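Local structure of Kiaa0380 (1HTJ) at residues 68-73 / 123-128. The protein probably binds activated G-protein alpha subunits through this RGS-like domain and so links heterotrimeric G-protein signalling to the activation of Rho GTPases. The protein carries 3 engineered substitutions. Residues are numbered along the deposited sequence; the frame is centred on the assembly and turned at random.
Sequences VYQQAS and EAQEAA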
ATOM      1  N   VAL A  68       1.226  -7.889   4.089  1.00 48.08           N
ATOM      2  CA  VAL A  68       2.345  -8.128   5.001  1.00 48.93           C
ATOM      3  C   VAL A  68       1.910  -9.026   6.156  1.00 50.20           C
ATOM      4  O   VAL A  68       2.654  -9.919   6.573  1.00 50.13           O
ATOM      5  CB  VAL A  68       2.879  -6.827   5.625  1.00 48.45           C
ATOM      6  CG1 VAL A  68       3.961  -7.151   6.646  1.00 47.09           C
ATOM      7  CG2 VAL A  68       3.419  -5.906   4.533  1.00 48.51           C
ATOM      8  N   TYR A  69       0.708  -8.774   6.673  1.00 51.12           N
ATOM      9  CA  TYR A  69       0.170  -9.545   7.787  1.00 52.48           C
ATOM     10  C   TYR A  69       0.170 -11.050   7.513  1.00 53.95           C
ATOM     11  O   TYR A  69       0.605 -11.842   8.344  1.00 53.74           O
ATOM     12  CB  TYR A  69      -1.262  -9.109   8.091  1.00 51.56           C
ATOM     13  CG  TYR A  69      -1.907  -9.888   9.219  1.00 50.84           C
ATOM     14  CD1 TYR A  69      -1.765  -9.480  10.545  1.00 50.14           C
ATOM     15  CD2 TYR A  69      -2.657 -11.042   8.961  1.00 50.19           C
ATOM     16  CE1 TYR A  69      -2.353 -10.191  11.584  1.00 49.52           C
ATOM     17  CE2 TYR A  69      -3.248 -11.762   9.993  1.00 49.81           C
ATOM     18  CZ  TYR A  69      -3.091 -11.328  11.302  1.00 49.55           C
ATOM     19  OH  TYR A  69      -3.676 -12.023  12.327  1.00 49.26           O
ATOM     20  N   GLN A  70      -0.330 -11.425   6.344  1.00 56.01           N
ATOM     21  CA  GLN A  70      -0.421 -12.820   5.946  1.00 58.51           C
ATOM     22  C   GLN A  70       0.923 -13.456   5.643  1.00 60.25           C
ATOM     23  O   GLN A  70       0.977 -14.482   4.976  1.00 60.83           O
ATOM     24  CB  GLN A  70      -1.310 -12.945   4.716  1.00 58.23           C
ATOM     25  CG  GLN A  70      -2.718 -12.459   4.940  1.00 58.95           C
ATOM     26  CD  GLN A  70      -3.519 -12.458   3.666  1.00 59.31           C
ATOM     27  OE1 GLN A  70      -3.105 -11.880   2.662  1.00 59.63           O
ATOM     28  NE2 GLN A  70      -4.674 -13.105   3.693  1.00 60.05           N
ATOM     29  N   GLN A  71       2.001 -12.862   6.137  1.00 62.22           N
ATOM     30  CA  GLN A  71       3.338 -13.386   5.883  1.00 64.13           C
ATOM     31  C   GLN A  71       4.266 -13.040   7.039  1.00 65.38           C
ATOM     32  O   GLN A  71       5.488 -13.174   6.932  1.00 65.63           O
ATOM     33  CB  GLN A  71       3.879 -12.783   4.583  1.00 64.69           C
ATOM     34  CG  GLN A  71       3.050 -13.125   3.345  1.00 65.84           C
ATOM     35  CD  GLN A  71       3.187 -12.101   2.221  1.00 66.80           C
ATOM     36  OE1 GLN A  71       4.296 -11.666   1.885  1.00 67.23           O
ATOM     37  NE2 GLN A  71       2.053 -11.719   1.624  1.00 66.63           N
ATOM     38  N   ALA A  72       3.680 -12.597   8.145  1.00 66.62           N
ATOM     39  CA  ALA A  72       4.456 -12.211   9.318  1.00 67.97           C
ATOM     40  C   ALA A  72       4.531 -13.329  10.356  1.00 68.86           C
ATOM     41  O   ALA A  72       3.705 -14.249  10.350  1.00 68.91           O
ATOM     42  CB  ALA A  72       3.846 -10.957   9.947  1.00 67.82           C
ATOM     43  N   SER A  73       5.525 -13.249  11.242  1.00 69.71           N
ATOM     44  CA  SER A  73       5.676 -14.253  12.293  1.00 71.00           C
ATOM     45  C   SER A  73       4.495 -14.091  13.243  1.00 71.61           C
ATOM     46  O   SER A  73       4.233 -12.987  13.717  1.00 71.84           O
ATOM     47  CB  SER A  73       6.993 -14.056  13.059  1.00 70.95           C
ATOM     48  OG  SER A  73       7.036 -12.799  13.715  1.00 71.12           O
ATOM     49  N   GLU A 123     -10.272 -11.886   2.834  1.00 52.42           N
ATOM     50  CA  GLU A 123     -11.621 -11.564   2.392  1.00 52.10           C
ATOM     51  C   GLU A 123     -11.752 -10.044   2.290  1.00 51.56           C
ATOM     52  O   GLU A 123     -12.417  -9.534   1.393  1.00 50.70           O
ATOM     53  CB  GLU A 123     -12.662 -12.092   3.388  1.00 52.41           C
ATOM     54  CG  GLU A 123     -12.987 -13.579   3.269  1.00 52.82           C
ATOM     55  CD  GLU A 123     -13.973 -14.048   4.334  1.00 53.19           C
ATOM     56  OE1 GLU A 123     -15.088 -13.479   4.408  1.00 52.68           O
ATOM     57  OE2 GLU A 123     -13.630 -14.985   5.097  1.00 53.68           O
ATOM     58  N   ALA A 124     -11.119  -9.332   3.225  1.00 50.97           N
ATOM     59  CA  ALA A 124     -11.172  -7.873   3.249  1.00 50.66           C
ATOM     60  C   ALA A 124     -10.437  -7.310   2.044  1.00 50.30           C
ATOM     61  O   ALA A 124     -10.913  -6.387   1.395  1.00 50.10           O
ATOM     62  CB  ALA A 124     -10.564  -7.335   4.550  1.00 50.13           C
ATOM     63  N   GLN A 125      -9.276  -7.870   1.742  1.00 50.11           N
ATOM     64  CA  GLN A 125      -8.523  -7.405   0.597  1.00 50.60           C
ATOM     65  C   GLN A 125      -9.419  -7.403  -0.640  1.00 51.64           C
ATOM     66  O   GLN A 125      -9.423  -6.428  -1.408  1.00 52.00           O
ATOM     67  CB  GLN A 125      -7.299  -8.294   0.356  1.00 49.66           C
ATOM     68  CG  GLN A 125      -6.181  -8.065   1.344  1.00 48.47           C
ATOM     69  CD  GLN A 125      -4.935  -8.859   1.010  1.00 48.31           C
ATOM     70  OE1 GLN A 125      -4.963 -10.084   0.980  1.00 48.92           O
ATOM     71  NE2 GLN A 125      -3.835  -8.167   0.761  1.00 47.02           N
ATOM     72  N   GLU A 126     -10.183  -8.480  -0.830  1.00 52.24           N
ATOM     73  CA  GLU A 126     -11.079  -8.586  -1.983  1.00 52.92           C
ATOM     74  C   GLU A 126     -12.032  -7.400  -2.050  1.00 52.42           C
ATOM     75  O   GLU A 126     -12.334  -6.897  -3.131  1.00 52.21           O
ATOM     76  CB  GLU A 126     -11.913  -9.870  -1.926  1.00 54.62           C
ATOM     77  CG  GLU A 126     -11.112 -11.155  -1.821  1.00 57.08           C
ATOM     78  CD  GLU A 126     -10.023 -11.259  -2.873  1.00 58.93           C
ATOM     79  OE1 GLU A 126     -10.336 -11.184  -4.091  1.00 59.58           O
ATOM     80  OE2 GLU A 126      -8.846 -11.423  -2.474  1.00 60.34           O
ATOM     81  N   ALA A 127     -12.506  -6.953  -0.893  1.00 51.80           N
ATOM     82  CA  ALA A 127     -13.435  -5.828  -0.845  1.00 51.37           C
ATOM     83  C   ALA A 127     -12.807  -4.517  -1.316  1.00 51.52           C
ATOM     84  O   ALA A 127     -13.494  -3.649  -1.851  1.00 51.50           O
ATOM     85  CB  ALA A 127     -13.971  -5.661   0.570  1.00 50.74           C
ATOM     86  N   ALA A 128     -11.503  -4.373  -1.118  1.00 51.54           N
ATOM     87  CA  ALA A 128     -10.806  -3.156  -1.506  1.00 51.94           C
ATOM     88  C   ALA A 128     -10.363  -3.154  -2.967  1.00 52.39           C
ATOM     89  O   ALA A 128     -10.081  -2.093  -3.528  1.00 52.08           O
ATOM     90  CB  ALA A 128      -9.589  -2.958  -0.611  1.00 51.47           C
TER
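Gln70 and Gln125 meet through their side-chain amides, Gln70 CA lying 11.1 Å from Gln125 CA, and these two groups make the whole contact, which buries just 62 Å² over both segments. Both chains run extended beyond CG, with CG set anti to the carbonyl carbon (chi1 -60° for Gln70, -75° for Gln125). They slide past one another in opposite directions and meet with their amide planes nearly perpendicular, 82° apart. The touch is oxygen to oxygen: Gln70 OE1 lies 3.1 Å from Gln125 OE1, and as two acceptors they form no hydrogen bond. Both amide nitrogens have partners elsewhere, which probably holds the two oxygens at this distance. Gln70 NE2 bonds to the carbonyl of Arg118, at the start of helix 118-144, while Gln125 NE2 donates to both Tyr63 O and Glu67 OE1 of helix 58-69. Each glutamine therefore donates to the helix, or helix end, of the opposite side, and these donations probably set which way each amide faces. An alanine in place of Gln70 would probably leave the Arg118 carbonyl without this donor and, with the oxygen abutting Gln125 OE1 gone, leave that amide less confined. The side chain of Gln70 also touches Cys122, and that of Gln125 touches Ala66. Gln70 is the first residue to leave helical geometry after helix 58-69; the chain then turns, with Ala72 N bonded to Tyr69 O at 3.2 Å. Donation in both directions thus joins the C-terminal half of helix 58-69 to the first turns of helix 118-144 within the all-helical RGS-like domain.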